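Carbohydrate kinase (Agrobacterium tumefaciens, PDB 2NWH) probably transfers a phosphate group from a nucleotide such as ATP to a sugar or related substrate, as other pfkB (ribokinase) family kinases do. Local coordinates at residues Leu144-Leu149 and Ala173-Ala178; Phe137-Ala142 and Ala164-Ser169; Ile168-Ala173 and Glu190-Ala195. All coordinates share one frame; numbering follows the deposited sequence.

Contact 1. Residues Leu144-Leu149 and Ala173-Ala178. With CA (calcium ion), chain B.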
loop_
_atom_site.group_PDB
_atom_site.type_symbol
_atom_site.label_atom_id
_atom_site.label_comp_id
_atom_site.label_asym_id
_atom_site.label_seq_id
_atom_site.Cartn_x
_atom_site.Cartn_y
_atom_site.Cartn_z
ATOM N N LEU A 144 -11.390 -1.210 0.788
ATOM C CA LEU A 144 -12.696 -0.550 0.664
ATOM C C LEU A 144 -13.633 -1.427 -0.178
ATOM O O LEU A 144 -13.186 -2.177 -1.042
ATOM C CB LEU A 144 -12.557 0.797 -0.053
ATOM C CG LEU A 144 -11.666 1.895 0.553
ATOM C CD1 LEU A 144 -11.714 3.127 -0.363
ATOM C CD2 LEU A 144 -12.065 2.247 1.960
ATOM N N PRO A 145 -14.940 -1.333 0.058
ATOM C CA PRO A 145 -15.886 -2.112 -0.758
ATOM C C PRO A 145 -15.775 -1.873 -2.275
ATOM O O PRO A 145 -15.414 -0.776 -2.693
ATOM C CB PRO A 145 -17.249 -1.604 -0.269
ATOM C CG PRO A 145 -16.995 -1.215 1.176
ATOM C CD PRO A 145 -15.631 -0.542 1.097
ATOM N N GLU A 146 -16.122 -2.895 -3.079
ATOM C CA GLU A 146 -16.106 -2.766 -4.536
ATOM C C GLU A 146 -16.865 -1.531 -5.034
ATOM O O GLU A 146 -16.293 -0.711 -5.779
ATOM C CB GLU A 146 -16.592 -4.066 -5.225
ATOM C CG GLU A 146 -16.814 -3.964 -6.747
ATOM C CD GLU A 146 -16.822 -5.336 -7.453
ATOM O OE1 GLU A 146 -16.531 -6.364 -6.798
ATOM O OE2 GLU A 146 -17.094 -5.381 -8.679
ATOM N N ASP A 147 -18.131 -1.370 -4.645
ATOM C CA ASP A 147 -18.893 -0.228 -5.156
ATOM C C ASP A 147 -18.335 1.126 -4.714
ATOM O O ASP A 147 -18.490 2.135 -5.402
ATOM C CB ASP A 147 -20.413 -0.332 -4.901
ATOM C CG ASP A 147 -20.770 -0.675 -3.444
ATOM O OD1 ASP A 147 -21.985 -0.623 -3.107
ATOM O OD2 ASP A 147 -19.875 -1.004 -2.639
ATOM N N THR A 148 -17.670 1.134 -3.556
ATOM C CA THR A 148 -17.029 2.337 -3.065
ATOM C C THR A 148 -15.837 2.684 -3.934
ATOM O O THR A 148 -15.622 3.855 -4.258
ATOM C CB THR A 148 -16.646 2.181 -1.571
ATOM O OG1 THR A 148 -17.860 1.886 -0.865
ATOM C CG2 THR A 148 -16.092 3.513 -1.021
ATOM N N LEU A 149 -15.100 1.652 -4.355
ATOM C CA LEU A 149 -13.971 1.851 -5.214
ATOM C C LEU A 149 -14.419 2.404 -6.561
ATOM O O LEU A 149 -13.867 3.381 -7.055
ATOM C CB LEU A 149 -13.182 0.561 -5.351
ATOM C CG LEU A 149 -12.417 0.090 -4.124
ATOM C CD1 LEU A 149 -12.027 -1.367 -4.283
ATOM C CD2 LEU A 149 -11.194 0.982 -3.912
ATOM N N ALA A 173 -8.109 -7.636 -4.986
ATOM C CA ALA A 173 -7.827 -6.977 -6.269
ATOM C C ALA A 173 -9.032 -6.878 -7.216
ATOM O O ALA A 173 -9.243 -5.833 -7.843
ATOM C CB ALA A 173 -6.657 -7.669 -6.977
ATOM N N VAL A 174 -9.804 -7.968 -7.311
ATOM C CA VAL A 174 -10.964 -8.043 -8.220
ATOM C C VAL A 174 -11.974 -6.895 -7.992
ATOM O O VAL A 174 -12.668 -6.460 -8.917
ATOM C CB VAL A 174 -11.685 -9.411 -8.115
ATOM C CG1 VAL A 174 -10.747 -10.549 -8.478
ATOM C CG2 VAL A 174 -12.272 -9.613 -6.715
ATOM N N LYS A 175 -12.013 -6.388 -6.763
ATOM C CA LYS A 175 -12.882 -5.272 -6.364
ATOM C C LYS A 175 -12.598 -3.971 -7.130
ATOM O O LYS A 175 -13.416 -3.016 -7.086
ATOM C CB LYS A 175 -12.740 -5.025 -4.864
ATOM C CG LYS A 175 -13.239 -6.193 -3.999
ATOM C CD LYS A 175 -12.698 -6.173 -2.564
ATOM C CE LYS A 175 -13.373 -5.139 -1.715
ATOM N NZ LYS A 175 -12.923 -5.088 -0.284
ATOM N N LEU A 176 -11.442 -3.940 -7.813
ATOM C CA LEU A 176 -10.980 -2.754 -8.552
ATOM C C LEU A 176 -11.445 -2.745 -10.013
ATOM O O LEU A 176 -11.233 -1.770 -10.733
ATOM C CB LEU A 176 -9.435 -2.605 -8.481
ATOM C CG LEU A 176 -8.879 -2.151 -7.126
ATOM C CD1 LEU A 176 -7.421 -2.506 -7.007
ATOM C CD2 LEU A 176 -9.149 -0.655 -6.829
ATOM N N LYS A 177 -12.110 -3.818 -10.434
ATOM C CA LYS A 177 -12.426 -4.052 -11.853
ATOM C C LYS A 177 -13.210 -2.910 -12.528
ATOM O O LYS A 177 -12.783 -2.436 -13.601
ATOM C CB LYS A 177 -13.121 -5.400 -12.023
ATOM C CG LYS A 177 -13.297 -5.868 -13.473
ATOM C CD LYS A 177 -13.940 -7.270 -13.560
ATOM C CE LYS A 177 -15.134 -7.449 -12.592
ATOM N NZ LYS A 177 -16.273 -6.504 -12.828
ATOM N N ALA A 178 -14.324 -2.445 -11.928
ATOM C CA ALA A 178 -15.064 -1.323 -12.548
ATOM C C ALA A 178 -14.283 0.008 -12.479
ATOM O O ALA A 178 -14.396 0.876 -13.368
ATOM C CB ALA A 178 -16.456 -1.170 -11.970
HETATM CA CA CA B . -15.205 1.937 -15.333
HETATM O O HOH W 1 -15.926 -3.651 -10.197
HETATM O O HOH W 2 -13.650 3.598 -15.142
HETATM O O HOH W 3 -16.763 2.678 -13.530
HETATM O O HOH W 4 -13.476 0.036 -16.070
#
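Lys175 lays its aliphatic chain along the start of helix 146-158 and brings its ammonium group to the carbonyl before it. NZ lies 3.0 Å from Leu144 O, a weak hydrogen bond, while Ala142 O is the stronger acceptor; one lysine thus serves two carbonyls. The chain reaches them by a turn about the CG-CD bond (chi3 76°), which carries CE past Pro145 CA, 4.0 Å away. Nearer the backbone, Lys175 CB rests 3.8 Å from Leu149 CD1 and packs against Glu146 CB. Leu149 points its branches inward: CD1 lies 3.5 Å from Lys175 O, and both methyls flank Leu176 CD2, as suits a leucine on the buried face of a helix.

Glu146 runs outward over the Lys175 carbonyl, with CG 3.5 Å from Lys175 O. In one of its two conformers a water may link OE2 to Ala178 N, doubtful beyond that copy; there Lys177 NZ, 4.4 Å from Glu146 OE2, is too far for a salt bridge. Ala178 O binds a calcium ion at 2.4 Å, together with three waters.

Pro145 occupies the N-cap position, where its ring restricts the backbone, and its carbonyl accepts Leu149 N. The contact packs the N-terminal end of helix 146-158, the helix of a beta-alpha-beta unit, on the 3-10 turn 174-176; Thr148 and Leu144 face Phe118 beside helix 120-123, and Leu176 continues onto Ile183, before strand 185-189.

Contact 2. Residues Phe137-Ala142 and Ala164-Ser169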
loop_
_atom_site.group_PDB
_atom_site.type_symbol
_atom_site.label_atom_id
_atom_site.label_comp_id
_atom_site.label_asym_id
_atom_site.label_seq_id
_atom_site.Cartn_x
_atom_site.Cartn_y
_atom_site.Cartn_z
ATOM N N PHE A 137 -3.378 14.372 -5.381
ATOM C CA PHE A 137 -3.241 12.998 -5.833
ATOM C C PHE A 137 -3.970 12.116 -4.802
ATOM O O PHE A 137 -3.825 12.337 -3.591
ATOM C CB PHE A 137 -1.751 12.607 -5.823
ATOM C CG PHE A 137 -1.367 11.649 -6.898
ATOM C CD1 PHE A 137 -0.505 12.051 -7.935
ATOM C CD2 PHE A 137 -1.868 10.343 -6.903
ATOM C CE1 PHE A 137 -0.142 11.150 -8.973
ATOM C CE2 PHE A 137 -1.543 9.438 -7.932
ATOM C CZ PHE A 137 -0.652 9.842 -8.975
ATOM N N LEU A 138 -4.713 11.123 -5.283
ATOM C CA LEU A 138 -5.464 10.182 -4.429
ATOM C C LEU A 138 -4.814 8.814 -4.431
ATOM O O LEU A 138 -4.229 8.381 -5.464
ATOM C CB LEU A 138 -6.905 10.012 -4.921
ATOM C CG LEU A 138 -7.698 11.319 -5.118
ATOM C CD1 LEU A 138 -9.073 11.008 -5.664
ATOM C CD2 LEU A 138 -7.774 12.151 -3.829
ATOM N N LEU A 139 -4.938 8.125 -3.291
ATOM C CA LEU A 139 -4.490 6.754 -3.212
ATOM C C LEU A 139 -5.535 5.953 -2.473
ATOM O O LEU A 139 -5.958 6.342 -1.382
ATOM C CB LEU A 139 -3.132 6.651 -2.480
ATOM C CG LEU A 139 -2.664 5.198 -2.150
ATOM C CD1 LEU A 139 -2.415 4.357 -3.440
ATOM C CD2 LEU A 139 -1.402 5.244 -1.236
ATOM N N CYS A 140 -5.919 4.805 -3.014
ATOM C CA CYS A 140 -6.844 3.966 -2.265
ATOM C C CYS A 140 -6.265 2.568 -2.169
ATOM O O CYS A 140 -5.245 2.246 -2.823
ATOM C CB CYS A 140 -8.227 3.950 -2.953
ATOM S SG CYS A 140 -8.244 3.131 -4.610
ATOM N N ASP A 141 -6.913 1.731 -1.377
ATOM C CA ASP A 141 -6.585 0.336 -1.430
ATOM C C ASP A 141 -7.874 -0.483 -1.514
ATOM O O ASP A 141 -8.996 0.028 -1.302
ATOM C CB ASP A 141 -5.656 -0.101 -0.316
ATOM C CG ASP A 141 -6.337 -0.096 1.051
ATOM O OD1 ASP A 141 -7.577 -0.279 1.111
ATOM O OD2 ASP A 141 -5.632 0.070 2.062
ATOM N N ALA A 142 -7.685 -1.759 -1.836
ATOM C CA ALA A 142 -8.812 -2.616 -2.116
ATOM C C ALA A 142 -9.431 -3.189 -0.830
ATOM O O ALA A 142 -10.228 -4.133 -0.903
ATOM C CB ALA A 142 -8.398 -3.731 -3.143
ATOM N N ALA A 164 -4.299 6.501 -7.710
ATOM C CA ALA A 164 -3.541 5.253 -7.566
ATOM C C ALA A 164 -4.241 4.267 -6.608
ATOM O O ALA A 164 -5.061 4.649 -5.779
ATOM C CB ALA A 164 -2.104 5.561 -7.046
ATOM N N ALA A 165 -3.885 3.004 -6.722
ATOM C CA ALA A 165 -4.536 1.935 -5.990
ATOM C C ALA A 165 -3.538 0.858 -5.629
ATOM O O ALA A 165 -2.637 0.529 -6.410
ATOM C CB ALA A 165 -5.645 1.342 -6.842
ATOM N N ILE A 166 -3.698 0.311 -4.438
ATOM C CA ILE A 166 -2.929 -0.848 -3.997
ATOM C C ILE A 166 -3.885 -2.032 -3.889
ATOM O O ILE A 166 -4.934 -1.944 -3.226
ATOM C CB ILE A 166 -2.271 -0.554 -2.625
ATOM C CG1 ILE A 166 -1.150 0.477 -2.762
ATOM C CG2 ILE A 166 -1.656 -1.804 -1.965
ATOM C CD1 ILE A 166 -0.809 1.047 -1.357
ATOM N N ALA A 167 -3.481 -3.149 -4.497
ATOM C CA ALA A 167 -4.332 -4.315 -4.697
ATOM C C ALA A 167 -4.613 -5.138 -3.432
ATOM O O ALA A 167 -5.628 -5.832 -3.373
ATOM C CB ALA A 167 -3.734 -5.215 -5.780
ATOM N N ILE A 168 -3.682 -5.094 -2.472
ATOM C CA ILE A 168 -3.742 -5.746 -1.159
ATOM C C ILE A 168 -3.589 -7.271 -1.175
ATOM O O ILE A 168 -2.726 -7.794 -0.492
ATOM C CB ILE A 168 -4.982 -5.310 -0.283
ATOM C CG1 ILE A 168 -4.995 -3.786 -0.075
ATOM C CG2 ILE A 168 -4.934 -5.955 1.098
ATOM C CD1 ILE A 168 -3.830 -3.272 0.795
ATOM N N SER A 169 -4.422 -7.955 -1.959
ATOM C CA SER A 169 -4.407 -9.421 -2.069
ATOM C C SER A 169 -5.112 -9.842 -3.364
ATOM O O SER A 169 -5.880 -9.045 -3.932
ATOM C CB SER A 169 -5.085 -10.048 -0.842
ATOM O OG SER A 169 -6.490 -9.821 -0.843
#
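Leu139 leans across the strand boundary toward Ala164 and Ile166. Its CG stands opposite the backbone N (chi1 171°), which swings CD1 over the neighbouring backbone, 3.5 Å from Ala164 O and 4.1 Å from Ile166 CG1. The small Ala164 side chain admits this approach and also meets the edge of the Phe137 ring, Ala164 CB lying 4.0 Å from Phe137 CE2. Cys140 and Ala165 turn to the other face of the sheet, where Cys140 SG and Ala165 CB are 3.9 Å apart; small side chains suit this place, because Leu149 and Leu152 of helix 146-158 press onto Cys140.

Between the two faces the backbones run parallel, their axes 22° apart. Ala164 N donates almost straight to Leu138 O at 2.9 Å; Cys140 N then binds Ala164 O, and Ile166 N binds Cys140 O. Ala142 N to Ile166 O, at 3.1 Å, is the most bent at the hydrogen, although the donor lies almost in line with the C=O bond. Helix 146-158 joins the two strands as a beta-alpha-beta unit in the central sheet of the ribokinase-like fold.

Beyond the strand ends, Ile168 sits at the corner of a classic gamma turn (phi 72°), closed by Ser169 N on Ala167 O. The turn directs Ile168 back at Asp141, whose CB lies 3.8 Å from Ile168 CG1. Asp141 keeps its carboxylate oxygens for backbone amides: OD1 accepts Asn143 N, while OD2 takes both Gly11 N and Gly42 N, the latter in helix 41-51. Leu139 and Ile166 pack on Ala45 of that helix.

Contact 3. Residues Ile168-Ala173 and Glu190-Ala195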
loop_
_atom_site.group_PDB
_atom_site.type_symbol
_atom_site.label_atom_id
_atom_site.label_comp_id
_atom_site.label_asym_id
_atom_site.label_seq_id
_atom_site.Cartn_x
_atom_site.Cartn_y
_atom_site.Cartn_z
ATOM N N ILE A 168 -3.682 -5.094 -2.472
ATOM C CA ILE A 168 -3.742 -5.746 -1.159
ATOM C C ILE A 168 -3.589 -7.271 -1.175
ATOM O O ILE A 168 -2.726 -7.794 -0.492
ATOM C CB ILE A 168 -4.982 -5.310 -0.283
ATOM C CG1 ILE A 168 -4.995 -3.786 -0.075
ATOM C CG2 ILE A 168 -4.934 -5.955 1.098
ATOM C CD1 ILE A 168 -3.830 -3.272 0.795
ATOM N N SER A 169 -4.422 -7.955 -1.959
ATOM C CA SER A 169 -4.407 -9.421 -2.069
ATOM C C SER A 169 -5.112 -9.842 -3.364
ATOM O O SER A 169 -5.880 -9.045 -3.932
ATOM C CB SER A 169 -5.085 -10.048 -0.842
ATOM O OG SER A 169 -6.490 -9.821 -0.843
ATOM N N PRO A 170 -4.865 -11.094 -3.849
ATOM C CA PRO A 170 -5.560 -11.540 -5.067
ATOM C C PRO A 170 -7.083 -11.524 -4.880
ATOM O O PRO A 170 -7.816 -11.121 -5.790
ATOM C CB PRO A 170 -5.051 -12.965 -5.297
ATOM C CG PRO A 170 -4.163 -13.304 -4.161
ATOM C CD PRO A 170 -3.970 -12.124 -3.288
ATOM N N ALA A 171 -7.539 -11.923 -3.693
ATOM C CA ALA A 171 -8.962 -11.874 -3.349
ATOM C C ALA A 171 -9.552 -10.465 -3.464
ATOM O O ALA A 171 -10.663 -10.296 -3.977
ATOM C CB ALA A 171 -9.198 -12.450 -1.952
ATOM N N LYS A 172 -8.812 -9.460 -2.996
ATOM C CA LYS A 172 -9.325 -8.097 -2.923
ATOM C C LYS A 172 -9.185 -7.355 -4.243
ATOM O O LYS A 172 -10.052 -6.554 -4.586
ATOM C CB LYS A 172 -8.659 -7.326 -1.781
ATOM C CG LYS A 172 -9.149 -7.761 -0.390
ATOM C CD LYS A 172 -8.680 -6.808 0.699
ATOM C CE LYS A 172 -8.291 -7.536 1.989
ATOM N NZ LYS A 172 -9.456 -8.100 2.726
ATOM N N ALA A 173 -8.109 -7.636 -4.986
ATOM C CA ALA A 173 -7.827 -6.977 -6.269
ATOM C C ALA A 173 -9.032 -6.878 -7.216
ATOM O O ALA A 173 -9.243 -5.833 -7.843
ATOM C CB ALA A 173 -6.657 -7.669 -6.977
ATOM N N GLU A 190 2.485 -10.495 -8.872
ATOM C CA GLU A 190 2.006 -11.453 -9.896
ATOM C C GLU A 190 0.592 -12.034 -9.711
ATOM O O GLU A 190 -0.192 -12.076 -10.672
ATOM C CB GLU A 190 3.009 -12.614 -10.079
ATOM C CG GLU A 190 4.017 -12.420 -11.186
ATOM C CD GLU A 190 3.539 -12.894 -12.548
ATOM O OE1 GLU A 190 3.102 -14.062 -12.672
ATOM O OE2 GLU A 190 3.630 -12.095 -13.507
ATOM N N ALA A 191 0.294 -12.502 -8.494
ATOM C CA ALA A 191 -0.988 -13.144 -8.137
ATOM C C ALA A 191 -2.203 -12.231 -8.275
ATOM O O ALA A 191 -3.285 -12.666 -8.707
ATOM C CB ALA A 191 -0.923 -13.674 -6.709
ATOM N N GLU A 192 -2.022 -10.968 -7.877
ATOM C CA GLU A 192 -3.080 -9.980 -7.906
ATOM C C GLU A 192 -3.379 -9.596 -9.357
ATOM O O GLU A 192 -4.534 -9.368 -9.722
ATOM C CB GLU A 192 -2.695 -8.754 -7.037
ATOM C CG GLU A 192 -2.475 -9.094 -5.553
ATOM C CD GLU A 192 -1.573 -8.109 -4.787
ATOM O OE1 GLU A 192 -1.049 -7.123 -5.377
ATOM O OE2 GLU A 192 -1.375 -8.338 -3.569
ATOM N N ALA A 193 -2.343 -9.575 -10.190
ATOM C CA ALA A 193 -2.506 -9.289 -11.604
ATOM C C ALA A 193 -3.350 -10.390 -12.279
ATOM O O ALA A 193 -4.352 -10.089 -12.940
ATOM C CB ALA A 193 -1.145 -9.123 -12.274
ATOM N N ARG A 194 -2.979 -11.656 -12.072
ATOM C CA ARG A 194 -3.778 -12.779 -12.588
ATOM C C ARG A 194 -5.235 -12.707 -12.122
ATOM O O ARG A 194 -6.156 -12.842 -12.930
ATOM C CB ARG A 194 -3.166 -14.121 -12.197
ATOM C CG ARG A 194 -2.295 -14.723 -13.272
ATOM C CD ARG A 194 -1.575 -15.962 -12.774
ATOM N NE ARG A 194 -0.987 -15.762 -11.445
ATOM C CZ ARG A 194 0.258 -16.113 -11.112
ATOM N NH1 ARG A 194 1.068 -16.661 -12.014
ATOM N NH2 ARG A 194 0.701 -15.892 -9.879
ATOM N N ALA A 195 -5.432 -12.454 -10.828
ATOM C CA ALA A 195 -6.773 -12.396 -10.236
ATOM C C ALA A 195 -7.677 -11.314 -10.820
ATOM O O ALA A 195 -8.837 -11.576 -11.097
ATOM C CB ALA A 195 -6.694 -12.281 -8.725
#
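Pro170 and Ala173 present small apolar groups to helix 190-197, and alanines answer them. Pro170 CG lies 4.1 Å from Ala191 CB, and one turn farther Ala195 CB sits 3.9 Å from Pro170 CB and 3.3 Å from Pro170 O. Ala191 and Ala195 are four residues apart and so share a face of the helix; their single methyls let the backbones come close. Ala173 CB, 4.1 Å from Glu192 CB, fills the other flank. Proline suits the first turn of a short helix, since it has no amide hydrogen to satisfy there.

Glu192 reaches across to residues 168-170 by packing, with no hydrogen bond. Its CG stands beside its own backbone N and anti to its carbonyl carbon (chi1 -61°), and the chain extends past the Ser169-Pro170 peptide, CG being 3.6 Å from Pro170 N. Glu192 OE2 ends 3.4 Å from Ile168 O, a non-bonded approach of two acceptors, and the nearby Ser169 N is badly angled for a bond. OE1, by contrast, accepts Asn189 N, which anchors one carboxylate oxygen at the helix start. Asn189 and Glu192 have the spacing of the NxxE motif of ribokinase-family enzymes, associated in relatives with metal and phosphate binding, though no such role is established here.

Polar interactions within each segment support the helices, that of 170-173 being only weakly bonded. Ser169 N-caps it, OG accepting Lys172 N at 3.2 Å, while Ser169 O takes Ala173 N. Near the surface, Arg194 NH1 and Glu190 OE1 pair by charge alone at 3.4 Å.

Helix 170-173 follows strand 163-166, and helix 190-197 follows strand 185-189, so the contact joins the elements that leave two adjacent parallel strands; Trp207 of helix 207-213 packs against the far side of helix 190-197.

In the fold
From the N terminus, residues 137-142 open contact 2, which closes a loop through helix 146-158 onto 164-169. Contact 1 begins inside that loop, at 144-149, but closes beyond it, at 173-178, so contacts 1 and 2 cross. Contact 3 starts where contact 2 ends, sharing Ile168 and Ser169, and closes on 190-195 after strand 185-189; it crosses contact 1, with which it shares Ala173. None nests within another. Contact 2 joins two neighbouring parallel strands, contact 1 sets the helix between them on the turn 174-176, and contact 3 joins the helices that follow strands 163-166 and 185-189. Direct packing joins them too: Ala173 on Ala167, and Val174 on Ala195.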